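Side-chain contacts in phosphoheptose isomerase (Neisseria gonorrhoeae, PDB 5I01), which isomerises sedoheptulose 7-phosphate to D-glycero-D-manno-heptose 7-phosphate, a zinc-dependent first step towards the heptose of lipooligosaccharide: residues A[49-54]-A[59-64]; A[121-126]-A[174-179]; A[154-159]-A[163-168]. The protein carries 1 engineered substitution. One frame throughout, in Å; residues are numbered along the deposited sequence.

Contact 1: residues A[49-54]-A[59-64]. With ZN (zinc ion), chain E.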
ATOM      1  N   ILE A  49      15.624  -1.225 -11.218  1.00 35.85           N
ATOM      2  CA  ILE A  49      14.781  -0.138 -11.700  1.00 34.78           C
ATOM      3  C   ILE A  49      13.863   0.348 -10.578  1.00 33.09           C
ATOM      4  O   ILE A  49      13.136  -0.438  -9.992  1.00 31.10           O
ATOM      5  CB  ILE A  49      13.915  -0.562 -12.915  1.00 35.67           C
ATOM      6  CG1 ILE A  49      14.797  -1.139 -14.035  1.00 37.41           C
ATOM      7  CG2 ILE A  49      13.112   0.622 -13.445  1.00 35.89           C
ATOM      8  CD1 ILE A  49      14.751  -2.638 -14.139  1.00 38.47           C
ATOM      9  N   LEU A  50      13.907   1.651 -10.298  1.00 32.20           N
ATOM     10  CA  LEU A  50      12.965   2.309  -9.399  1.00 30.73           C
ATOM     11  C   LEU A  50      11.906   3.022 -10.235  1.00 29.52           C
ATOM     12  O   LEU A  50      12.245   3.647 -11.238  1.00 28.29           O
ATOM     13  CB  LEU A  50      13.697   3.314  -8.517  1.00 31.52           C
ATOM     14  CG  LEU A  50      14.955   2.799  -7.819  1.00 32.49           C
ATOM     15  CD1 LEU A  50      15.515   3.894  -6.916  1.00 33.62           C
ATOM     16  CD2 LEU A  50      14.666   1.536  -7.019  1.00 33.09           C
ATOM     17  N   ALA A  51      10.638   2.923  -9.829  1.00 27.68           N
ATOM     18  CA  ALA A  51       9.533   3.602 -10.519  1.00 27.05           C
ATOM     19  C   ALA A  51       8.803   4.519  -9.554  1.00 27.98           C
ATOM     20  O   ALA A  51       8.651   4.181  -8.380  1.00 30.19           O
ATOM     21  CB  ALA A  51       8.573   2.592 -11.108  1.00 26.38           C
ATOM     22  N   CYS A  52       8.368   5.680 -10.040  1.00 28.15           N
ATOM     23  CA  CYS A  52       7.532   6.572  -9.243  1.00 29.51           C
ATOM     24  C   CYS A  52       6.578   7.433 -10.088  1.00 29.41           C
ATOM     25  O   CYS A  52       6.791   7.631 -11.292  1.00 29.59           O
ATOM     26  CB  CYS A  52       8.402   7.469  -8.368  1.00 29.93           C
ATOM     27  SG  CYS A  52       9.239   8.787  -9.268  1.00 33.68           S
ATOM     28  N   GLY A  53       5.545   7.953  -9.425  1.00 27.76           N
ATOM     29  CA  GLY A  53       4.515   8.758 -10.069  1.00 28.04           C
ATOM     30  C   GLY A  53       3.376   9.044  -9.108  1.00 27.72           C
ATOM     31  O   GLY A  53       3.340   8.452  -8.025  1.00 27.45           O
ATOM     32  N   ASN A  54       2.468   9.950  -9.495  1.00 27.26           N
ATOM     33  CA  ASN A  54       1.297  10.331  -8.670  1.00 29.26           C
ATOM     34  C   ASN A  54      -0.043   9.890  -9.261  1.00 28.65           C
ATOM     35  O   ASN A  54      -0.199   9.838 -10.481  1.00 29.88           O
ATOM     36  CB  ASN A  54       1.246  11.860  -8.474  1.00 30.72           C
ATOM     37  CG  ASN A  54       2.439  12.393  -7.699  1.00 30.14           C
ATOM     38  OD1 ASN A  54       2.693  11.976  -6.571  1.00 30.76           O
ATOM     39  ND2 ASN A  54       3.172  13.316  -8.300  1.00 30.76           N
ATOM     40  N   ALA A  59      -0.382   4.018  -9.496  1.00 27.96           N
ATOM     41  CA  ALA A  59      -0.899   2.727  -9.944  1.00 29.11           C
ATOM     42  C   ALA A  59      -0.049   2.129 -11.069  1.00 30.74           C
ATOM     43  O   ALA A  59       0.258   0.947 -11.040  1.00 31.62           O
ATOM     44  CB  ALA A  59      -2.354   2.858 -10.393  1.00 28.67           C
ATOM     45  N   ASP A  60       0.339   2.944 -12.043  1.00 32.20           N
ATOM     46  CA  ASP A  60       1.199   2.473 -13.133  1.00 35.09           C
ATOM     47  C   ASP A  60       2.582   2.032 -12.649  1.00 32.85           C
ATOM     48  O   ASP A  60       3.099   1.034 -13.112  1.00 31.49           O
ATOM     49  CB  ASP A  60       1.328   3.539 -14.229  1.00 39.66           C
ATOM     50  CG  ASP A  60       0.006   3.786 -14.970  1.00 44.98           C
ATOM     51  OD1 ASP A  60      -0.995   3.085 -14.682  1.00 52.36           O
ATOM     52  OD2 ASP A  60      -0.037   4.687 -15.840  1.00 50.75           O
ATOM     53  N   ALA A  61       3.159   2.759 -11.701  1.00 31.51           N
ATOM     54  CA  ALA A  61       4.461   2.405 -11.164  1.00 31.59           C
ATOM     55  C   ALA A  61       4.434   1.029 -10.512  1.00 31.20           C
ATOM     56  O   ALA A  61       5.324   0.212 -10.775  1.00 30.37           O
ATOM     57  CB  ALA A  61       4.942   3.453 -10.167  1.00 32.13           C
ATOM     58  N   GLN A  62       3.423   0.761  -9.681  1.00 30.59           N
ATOM     59  CA  GLN A  62       3.354  -0.533  -8.983  1.00 31.06           C
ATOM     60  C   GLN A  62       2.922  -1.677  -9.907  1.00 30.16           C
ATOM     61  O   GLN A  62       3.283  -2.818  -9.659  1.00 30.43           O
ATOM     62  CB  GLN A  62       2.533  -0.457  -7.676  1.00 31.46           C
ATOM     63  CG  GLN A  62       1.017  -0.385  -7.784  1.00 32.74           C
ATOM     64  CD  GLN A  62       0.346  -0.502  -6.417  1.00 34.17           C
ATOM     65  OE1 GLN A  62       0.658   0.253  -5.483  1.00 34.79           O
ATOM     66  NE2 GLN A  62      -0.576  -1.452  -6.290  1.00 33.62           N
ATOM     67  N   HIS A  63       2.153  -1.359 -10.952  1.00 30.73           N
ATOM     68  CA  HIS A  63       1.814  -2.291 -12.050  1.00 32.28           C
ATOM     69  C   HIS A  63       3.091  -2.741 -12.793  1.00 30.14           C
ATOM     70  O   HIS A  63       3.323  -3.930 -12.964  1.00 27.76           O
ATOM     71  CB  HIS A  63       0.846  -1.598 -13.027  1.00 34.51           C
ATOM     72  CG  HIS A  63       0.239  -2.489 -14.073  1.00 38.36           C
ATOM     73  ND1 HIS A  63      -1.068  -2.334 -14.484  1.00 41.04           N
ATOM     74  CD2 HIS A  63       0.747  -3.497 -14.821  1.00 40.89           C
ATOM     75  CE1 HIS A  63      -1.341  -3.215 -15.428  1.00 42.45           C
ATOM     76  NE2 HIS A  63      -0.259  -3.937 -15.648  1.00 44.00           N
ATOM     77  N   PHE A  64       3.904  -1.781 -13.220  1.00 29.84           N
ATOM     78  CA  PHE A  64       5.215  -2.069 -13.824  1.00 31.04           C
ATOM     79  C   PHE A  64       6.105  -2.961 -12.952  1.00 30.19           C
ATOM     80  O   PHE A  64       6.575  -3.984 -13.399  1.00 28.54           O
ATOM     81  CB  PHE A  64       5.946  -0.771 -14.131  1.00 32.33           C
ATOM     82  CG  PHE A  64       7.368  -0.970 -14.526  1.00 35.58           C
ATOM     83  CD1 PHE A  64       7.681  -1.599 -15.723  1.00 37.18           C
ATOM     84  CD2 PHE A  64       8.403  -0.545 -13.694  1.00 38.09           C
ATOM     85  CE1 PHE A  64       9.004  -1.795 -16.097  1.00 39.02           C
ATOM     86  CE2 PHE A  64       9.727  -0.736 -14.058  1.00 38.37           C
ATOM     87  CZ  PHE A  64      10.028  -1.360 -15.263  1.00 40.07           C
TER
HETATM   88 ZN    ZN E 301      -0.144  -5.592 -17.044  1.00 58.72          ZN

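Contact 2: residues A[121-126]-A[174-179]. With ZN (zinc ion), chain H.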
ATOM      1  N   ILE A 121       7.100   8.836 -13.762  1.00 29.53           N
ATOM      2  CA  ILE A 121       5.855   8.917 -14.522  1.00 29.60           C
ATOM      3  C   ILE A 121       5.100  10.167 -14.088  1.00 31.11           C
ATOM      4  O   ILE A 121       4.905  10.397 -12.888  1.00 30.81           O
ATOM      5  CB  ILE A 121       4.974   7.661 -14.353  1.00 29.80           C
ATOM      6  CG1 ILE A 121       5.800   6.388 -14.585  1.00 29.27           C
ATOM      7  CG2 ILE A 121       3.801   7.685 -15.341  1.00 29.64           C
ATOM      8  CD1 ILE A 121       5.116   5.108 -14.169  1.00 28.57           C
ATOM      9  N   SER A 122       4.683  10.962 -15.081  1.00 31.84           N
ATOM     10  CA  SER A 122       4.068  12.262 -14.860  1.00 32.37           C
ATOM     11  C   SER A 122       3.296  12.719 -16.106  1.00 34.43           C
ATOM     12  O   SER A 122       3.900  13.023 -17.143  1.00 36.34           O
ATOM     13  CB  SER A 122       5.158  13.278 -14.524  1.00 32.12           C
ATOM     14  OG  SER A 122       4.633  14.585 -14.394  1.00 31.72           O
ATOM     15  N   THR A 123       1.975  12.812 -16.004  1.00 33.67           N
ATOM     16  CA  THR A 123       1.163  13.121 -17.175  1.00 33.72           C
ATOM     17  C   THR A 123       1.363  14.523 -17.737  1.00 33.14           C
ATOM     18  O   THR A 123       1.132  14.703 -18.908  1.00 32.58           O
ATOM     19  CB  THR A 123      -0.331  12.892 -16.919  1.00 35.15           C
ATOM     20  OG1 THR A 123      -0.767  13.704 -15.826  1.00 34.49           O
ATOM     21  CG2 THR A 123      -0.593  11.416 -16.613  1.00 35.51           C
ATOM     22  N   SER A 124       1.787  15.494 -16.921  1.00 34.08           N
ATOM     23  CA  SER A 124       2.140  16.847 -17.406  1.00 35.14           C
ATOM     24  C   SER A 124       3.652  17.118 -17.579  1.00 36.00           C
ATOM     25  O   SER A 124       4.033  18.090 -18.234  1.00 36.55           O
ATOM     26  CB  SER A 124       1.558  17.909 -16.471  1.00 35.95           C
ATOM     27  OG  SER A 124       2.082  17.779 -15.160  1.00 36.78           O
ATOM     28  N   GLY A 125       4.505  16.285 -16.983  1.00 35.36           N
ATOM     29  CA  GLY A 125       5.938  16.545 -16.937  1.00 33.94           C
ATOM     30  C   GLY A 125       6.344  17.615 -15.927  1.00 35.06           C
ATOM     31  O   GLY A 125       7.498  18.035 -15.918  1.00 37.32           O
ATOM     32  N   ASN A 126       5.412  18.043 -15.067  1.00 35.10           N
ATOM     33  CA  ASN A 126       5.631  19.137 -14.104  1.00 34.96           C
ATOM     34  C   ASN A 126       5.456  18.721 -12.633  1.00 35.09           C
ATOM     35  O   ASN A 126       5.519  19.576 -11.747  1.00 33.84           O
ATOM     36  CB  ASN A 126       4.678  20.305 -14.418  1.00 34.86           C
ATOM     37  CG  ASN A 126       4.916  20.912 -15.796  1.00 34.60           C
ATOM     38  OD1 ASN A 126       6.053  21.159 -16.206  1.00 36.11           O
ATOM     39  ND2 ASN A 126       3.836  21.157 -16.514  1.00 35.48           N
ATOM     40  N   ALA A 174      -6.351  11.410 -18.972  1.00 27.82           N
ATOM     41  CA  ALA A 174      -6.880  10.066 -19.152  1.00 27.15           C
ATOM     42  C   ALA A 174      -6.267   9.352 -20.368  1.00 27.37           C
ATOM     43  O   ALA A 174      -5.872   8.200 -20.269  1.00 28.18           O
ATOM     44  CB  ALA A 174      -8.399  10.103 -19.252  1.00 26.45           C
ATOM     45  N   ARG A 175      -6.149  10.042 -21.496  1.00 27.77           N
ATOM     46  CA  ARG A 175      -5.534   9.444 -22.693  1.00 28.38           C
ATOM     47  C   ARG A 175      -4.032   9.191 -22.506  1.00 29.10           C
ATOM     48  O   ARG A 175      -3.490   8.222 -23.031  1.00 29.57           O
ATOM     49  CB  ARG A 175      -5.749  10.340 -23.912  1.00 28.26           C
ATOM     50  CG  ARG A 175      -7.211  10.618 -24.237  1.00 28.01           C
ATOM     51  CD  ARG A 175      -7.929   9.386 -24.729  1.00 28.50           C
ATOM     52  NE  ARG A 175      -8.513   8.588 -23.663  1.00 29.01           N
ATOM     53  CZ  ARG A 175      -9.647   8.867 -23.014  1.00 30.35           C
ATOM     54  NH1 ARG A 175     -10.078   8.039 -22.064  1.00 30.78           N
ATOM     55  NH2 ARG A 175     -10.360   9.953 -23.291  1.00 31.45           N
ATOM     56  N   ILE A 176      -3.366  10.060 -21.752  1.00 30.10           N
ATOM     57  CA  ILE A 176      -1.936   9.916 -21.484  1.00 30.16           C
ATOM     58  C   ILE A 176      -1.665   8.679 -20.612  1.00 30.64           C
ATOM     59  O   ILE A 176      -0.788   7.888 -20.947  1.00 31.89           O
ATOM     60  CB  ILE A 176      -1.346  11.190 -20.839  1.00 29.39           C
ATOM     61  CG1 ILE A 176      -1.443  12.371 -21.813  1.00 30.24           C
ATOM     62  CG2 ILE A 176       0.112  10.979 -20.455  1.00 28.86           C
ATOM     63  CD1 ILE A 176      -1.534  13.711 -21.127  1.00 31.53           C
ATOM     64  N   GLN A 177      -2.412   8.517 -19.520  1.00 30.76           N
ATOM     65  CA  GLN A 177      -2.306   7.315 -18.670  1.00 32.58           C
ATOM     66  C   GLN A 177      -2.484   6.030 -19.479  1.00 31.65           C
ATOM     67  O   GLN A 177      -1.711   5.098 -19.327  1.00 31.10           O
ATOM     68  CB  GLN A 177      -3.322   7.342 -17.514  1.00 33.38           C
ATOM     69  CG  GLN A 177      -2.894   8.209 -16.336  1.00 36.33           C
ATOM     70  CD  GLN A 177      -4.043   8.636 -15.405  1.00 39.31           C
ATOM     71  OE1 GLN A 177      -5.202   8.208 -15.545  1.00 39.95           O
ATOM     72  NE2 GLN A 177      -3.715   9.501 -14.443  1.00 39.91           N
ATOM     73  N   GLU A 178      -3.489   6.004 -20.351  1.00 32.51           N
ATOM     74  CA  GLU A 178      -3.806   4.821 -21.161  1.00 32.96           C
ATOM     75  C   GLU A 178      -2.688   4.445 -22.132  1.00 34.03           C
ATOM     76  O   GLU A 178      -2.441   3.259 -22.350  1.00 35.72           O
ATOM     77  CB  GLU A 178      -5.104   5.033 -21.925  1.00 32.82           C
ATOM     78  CG  GLU A 178      -6.323   5.096 -21.019  1.00 33.92           C
ATOM     79  CD  GLU A 178      -7.517   5.794 -21.653  1.00 35.22           C
ATOM     80  OE1 GLU A 178      -7.517   6.008 -22.894  1.00 34.51           O
ATOM     81  OE2 GLU A 178      -8.468   6.140 -20.897  1.00 35.01           O
ATOM     82  N   ASN A 179      -2.039   5.454 -22.721  1.00 34.06           N
ATOM     83  CA  ASN A 179      -0.836   5.245 -23.540  1.00 34.63           C
ATOM     84  C   ASN A 179       0.370   4.811 -22.676  1.00 32.61           C
ATOM     85  O   ASN A 179       1.178   3.989 -23.104  1.00 32.66           O
ATOM     86  CB  ASN A 179      -0.482   6.506 -24.360  1.00 35.77           C
ATOM     87  CG  ASN A 179      -1.378   6.691 -25.566  1.00 38.46           C
ATOM     88  OD1 ASN A 179      -0.939   6.580 -26.713  1.00 42.49           O
ATOM     89  ND2 ASN A 179      -2.647   6.960 -25.316  1.00 40.26           N
TER
HETATM   90 ZN    ZN H 301      -6.925   8.051 -14.531  1.00 49.15          ZN

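Contact 3: residues A[154-159]-A[163-168]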
ATOM      1  N   LYS A 154       8.646  20.413 -17.368  1.00 39.17           N
ATOM      2  CA  LYS A 154       9.999  20.652 -16.868  1.00 41.57           C
ATOM      3  C   LYS A 154      10.874  19.395 -16.937  1.00 41.92           C
ATOM      4  O   LYS A 154      12.086  19.498 -17.135  1.00 41.40           O
ATOM      5  CB  LYS A 154       9.964  21.157 -15.433  1.00 44.65           C
ATOM      6  CG  LYS A 154       9.148  22.429 -15.242  1.00 49.56           C
ATOM      7  CD  LYS A 154       9.748  23.317 -14.156  1.00 54.15           C
ATOM      8  CE  LYS A 154       8.827  24.464 -13.788  1.00 55.57           C
ATOM      9  NZ  LYS A 154       7.578  23.976 -13.146  1.00 56.23           N
ATOM     10  N   ILE A 155      10.255  18.219 -16.784  1.00 42.00           N
ATOM     11  CA  ILE A 155      10.970  16.927 -16.822  1.00 42.46           C
ATOM     12  C   ILE A 155      11.675  16.667 -18.165  1.00 42.01           C
ATOM     13  O   ILE A 155      12.850  16.301 -18.171  1.00 40.76           O
ATOM     14  CB  ILE A 155      10.053  15.742 -16.409  1.00 41.53           C
ATOM     15  CG1 ILE A 155       9.724  15.844 -14.914  1.00 41.69           C
ATOM     16  CG2 ILE A 155      10.725  14.399 -16.696  1.00 41.59           C
ATOM     17  CD1 ILE A 155       8.549  15.001 -14.455  1.00 41.99           C
ATOM     18  N   ALA A 156      10.976  16.880 -19.281  1.00 43.15           N
ATOM     19  CA  ALA A 156      11.572  16.736 -20.620  1.00 43.75           C
ATOM     20  C   ALA A 156      12.759  17.677 -20.818  1.00 44.45           C
ATOM     21  O   ALA A 156      13.797  17.265 -21.349  1.00 44.04           O
ATOM     22  CB  ALA A 156      10.535  16.970 -21.707  1.00 42.91           C
ATOM     23  N   ALA A 157      12.602  18.926 -20.372  1.00 44.41           N
ATOM     24  CA  ALA A 157      13.693  19.918 -20.388  1.00 44.68           C
ATOM     25  C   ALA A 157      14.929  19.482 -19.594  1.00 43.09           C
ATOM     26  O   ALA A 157      16.043  19.825 -19.959  1.00 42.54           O
ATOM     27  CB  ALA A 157      13.197  21.272 -19.876  1.00 44.41           C
ATOM     28  N   MET A 158      14.717  18.698 -18.541  1.00 43.59           N
ATOM     29  CA  MET A 158      15.739  18.354 -17.544  1.00 42.94           C
ATOM     30  C   MET A 158      16.648  17.166 -17.901  1.00 40.30           C
ATOM     31  O   MET A 158      17.655  16.961 -17.234  1.00 40.46           O
ATOM     32  CB  MET A 158      15.010  18.061 -16.220  1.00 44.35           C
ATOM     33  CG  MET A 158      15.791  18.228 -14.925  1.00 46.58           C
ATOM     34  SD  MET A 158      14.872  17.704 -13.441  1.00 47.40           S
ATOM     35  CE  MET A 158      13.166  17.915 -13.930  1.00 42.62           C
ATOM     36  N   LEU A 159      16.327  16.402 -18.943  1.00 40.23           N
ATOM     37  CA  LEU A 159      17.026  15.122 -19.213  1.00 42.23           C
ATOM     38  C   LEU A 159      18.416  15.232 -19.881  1.00 44.64           C
ATOM     39  O   LEU A 159      18.620  16.027 -20.796  1.00 44.62           O
ATOM     40  CB  LEU A 159      16.148  14.213 -20.082  1.00 41.11           C
ATOM     41  CG  LEU A 159      14.705  13.924 -19.639  1.00 40.83           C
ATOM     42  CD1 LEU A 159      14.092  12.875 -20.553  1.00 40.28           C
ATOM     43  CD2 LEU A 159      14.617  13.482 -18.184  1.00 39.71           C
ATOM     44  N   ASP A 163      19.491   9.704 -21.024  1.00 40.37           N
ATOM     45  CA  ASP A 163      18.130   9.391 -20.582  1.00 39.54           C
ATOM     46  C   ASP A 163      17.228   9.187 -21.809  1.00 37.60           C
ATOM     47  O   ASP A 163      17.628   9.479 -22.933  1.00 37.35           O
ATOM     48  CB  ASP A 163      17.571  10.532 -19.712  1.00 39.95           C
ATOM     49  CG  ASP A 163      18.421  10.825 -18.460  1.00 39.50           C
ATOM     50  OD1 ASP A 163      19.055   9.910 -17.884  1.00 38.26           O
ATOM     51  OD2 ASP A 163      18.419  11.993 -18.023  1.00 40.28           O
ATOM     52  N   VAL A 164      16.008   8.701 -21.579  1.00 35.81           N
ATOM     53  CA  VAL A 164      15.041   8.426 -22.653  1.00 34.81           C
ATOM     54  C   VAL A 164      13.692   9.058 -22.308  1.00 33.73           C
ATOM     55  O   VAL A 164      13.131   8.785 -21.254  1.00 33.59           O
ATOM     56  CB  VAL A 164      14.858   6.906 -22.888  1.00 34.96           C
ATOM     57  CG1 VAL A 164      13.826   6.638 -23.979  1.00 35.46           C
ATOM     58  CG2 VAL A 164      16.185   6.260 -23.255  1.00 35.14           C
ATOM     59  N   LEU A 165      13.184   9.899 -23.204  1.00 33.34           N
ATOM     60  CA  LEU A 165      11.910  10.580 -23.006  1.00 33.59           C
ATOM     61  C   LEU A 165      10.870   9.843 -23.800  1.00 33.36           C
ATOM     62  O   LEU A 165      11.028   9.682 -25.005  1.00 35.69           O
ATOM     63  CB  LEU A 165      11.972  12.035 -23.484  1.00 32.87           C
ATOM     64  CG  LEU A 165      10.673  12.855 -23.407  1.00 32.61           C
ATOM     65  CD1 LEU A 165      10.171  12.975 -21.978  1.00 32.61           C
ATOM     66  CD2 LEU A 165      10.876  14.227 -24.022  1.00 31.85           C
ATOM     67  N   LEU A 166       9.814   9.407 -23.117  1.00 33.38           N
ATOM     68  CA  LEU A 166       8.639   8.822 -23.740  1.00 33.06           C
ATOM     69  C   LEU A 166       7.475   9.796 -23.509  1.00 32.76           C
ATOM     70  O   LEU A 166       6.726   9.699 -22.525  1.00 34.34           O
ATOM     71  CB  LEU A 166       8.356   7.419 -23.168  1.00 33.26           C
ATOM     72  CG  LEU A 166       9.475   6.367 -23.270  1.00 33.50           C
ATOM     73  CD1 LEU A 166       9.110   5.051 -22.607  1.00 34.12           C
ATOM     74  CD2 LEU A 166       9.827   6.093 -24.713  1.00 34.58           C
ATOM     75  N   ASN A 167       7.342  10.759 -24.411  1.00 31.25           N
ATOM     76  CA  ASN A 167       6.265  11.727 -24.313  1.00 30.77           C
ATOM     77  C   ASN A 167       5.078  11.302 -25.170  1.00 30.66           C
ATOM     78  O   ASN A 167       5.231  11.024 -26.357  1.00 29.37           O
ATOM     79  CB  ASN A 167       6.727  13.127 -24.716  1.00 30.17           C
ATOM     80  CG  ASN A 167       5.669  14.164 -24.453  1.00 29.79           C
ATOM     81  OD1 ASN A 167       5.350  14.470 -23.299  1.00 30.16           O
ATOM     82  ND2 ASN A 167       5.069  14.665 -25.512  1.00 29.95           N
ATOM     83  N   VAL A 168       3.903  11.261 -24.542  1.00 30.24           N
ATOM     84  CA  VAL A 168       2.649  11.050 -25.230  1.00 30.88           C
ATOM     85  C   VAL A 168       2.137  12.424 -25.662  1.00 32.91           C
ATOM     86  O   VAL A 168       1.784  13.236 -24.806  1.00 34.16           O
ATOM     87  CB  VAL A 168       1.621  10.360 -24.307  1.00 30.52           C
ATOM     88  CG1 VAL A 168       0.280  10.200 -25.013  1.00 30.97           C
ATOM     89  CG2 VAL A 168       2.148   9.004 -23.853  1.00 30.46           C
TER

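Contact 1: residues A[49-54]-A[59-64]
Phe64 CG lies anti to the backbone N (chi1 170°), and Ile49 CG2 does the same on its own residue, where chi1 of -54° sets CG1 beside the nitrogen; these torsions direct the two groups at each other. The two side chains cross at about a right angle, on the strand-turn-helix unit that opens the parallel sheet of the SIS fold. The axes of strand 49-52 and of the helical segment 59-64 run roughly antiparallel, at 155°, and are 7.2 Å apart at the closest approach.

Ile49 CG2 reaches the rim of the phenyl ring near its plane, with Phe64 CE2 3.7 Å away. Ala51 comes to the same ring obliquely, its CB 4.1 Å from Phe64 CD2. The closest backbone pairing is at Ala51 and Ala61, whose CA atoms are 5.3 Å apart, and their two methyls meet, Ala51 CB to Ala61 CB at 3.8 Å. All of this is buried, apolar packing. Beyond it, Phe64 also touches Ile184 and Cys188 of helix 173-193 and Met39 of helix 29-44, so these two helices also pack on the ring.

One residue before Phe64, His63 points to the metal and makes no contact with the strand segment. Glu67, His185 and Gln177 of a second subunit complete the site, where His63 NE2 binds the zinc ion at 2.2 Å.

Contact 2: residues A[121-126]-A[174-179]
The apolar contacts between the segments centre on Thr123, whose methyl packs on segment 174-179 of helix 173-193. Thr123 CG2 lies 3.9 Å from Ile176 CG2 and 4.0 Å from Gln177 CG, so the methyl sits against two consecutive helix residues. Its chi1 of 59° puts OG1 between the backbone N and the carbonyl carbon and CG2 anti to that carbon, against the helix. The far end of Ile176 meets backbone instead, with CD1 3.6 Å from Thr123 O.

In the SIS fold this loop leaves the C-terminal end of strand 117-122; Ser122, Thr123 and Ser124 are predicted to bind the substrate, as is Gln177. Thr123 packs its methyl on the helix that supplies a zinc ligand.

Metal coordination uses the other end of Gln177: its chain is extended beyond CG, and OE1 binds zinc at 2.0 Å. The remaining protein ligands, His63, Glu67 and His185, come from a second subunit.

Polar bonds within the helix lie away from Thr123. Arg175 grips Glu178 in a side-on salt bridge, Arg175 NE to Glu178 OE1 2.9 Å and Arg175 NH1 to Glu178 OE2 2.7 Å, the latter on the syn side of the carboxylate. Glu178 OE2 also hydrogen-bonds His185 ND1 of the second subunit, a second-shell link to that zinc ligand.

Contact 3: residues A[154-159]-A[163-168]
Apolar packing carries most of the contact between 154-159 and 163-168, and Leu165 is at its middle. Its CG stands anti to the backbone N (chi1 177°), which brings both methyls against Ala156 CB; Leu165 CD2 touches Ala156 CB at 3.6 Å, with CD1 slightly farther from the same methyl. Leu159 comes from the other end of the segment, crosses Leu165 at about a right angle and meets it with its CD1 branch, Leu159 CD1 being 3.7 Å from Leu165 CB. These residues join helix 153-158 to strand 164-168, the last two elements of a beta-alpha-beta unit that starts with strand 143-149. Leu165 also rests on Ala146 and Thr148 of that first strand.

Van der Waals contact with a polar group comes at Asp163. Its OD2 lies 3.6 Å from Leu159 CA and 3.8 Å from Leu159 CB, one carboxylate oxygen resting against the root of the leucine.

The hydrogen bonds of Asp163 go to residues outside both segments. OD2 bonds to Lys160 N, in the short connection, and to His138 NE2, while OD1 accepts from Val144 N. A buried carboxylate is therefore met at both oxygens, and the two backbone N-H groups and the His138 NE2 bond are consistent with its being ionised. The chemistry thus divides in two: methyl packing joins helix to strand, while one aspartate ties the turn to strand 143-149 and helix 128-139.

In the fold
All three contacts reach the same parallel sheet, but at different distances from the metal. Contacts 1 and 2, with centres 12 Å apart, touch directly: Cys52 O and Ile121 N, 2.8 Å apart, probably form a hydrogen bond between neighbouring strands. Each supplies a ligand to a different zinc ion at the interface with the second subunit, His63 to one and Gln177 to the other. Contact 3 is 12 Å from contact 2, centre to centre, and is joined to its predicted substrate loop by probable hydrogen bonds, Ile155 N to Gly125 O at 2.9 Å and Lys154 N to Asn126 OD1. Contacts 1 and 3 stay about 8 Å apart at their nearest atoms.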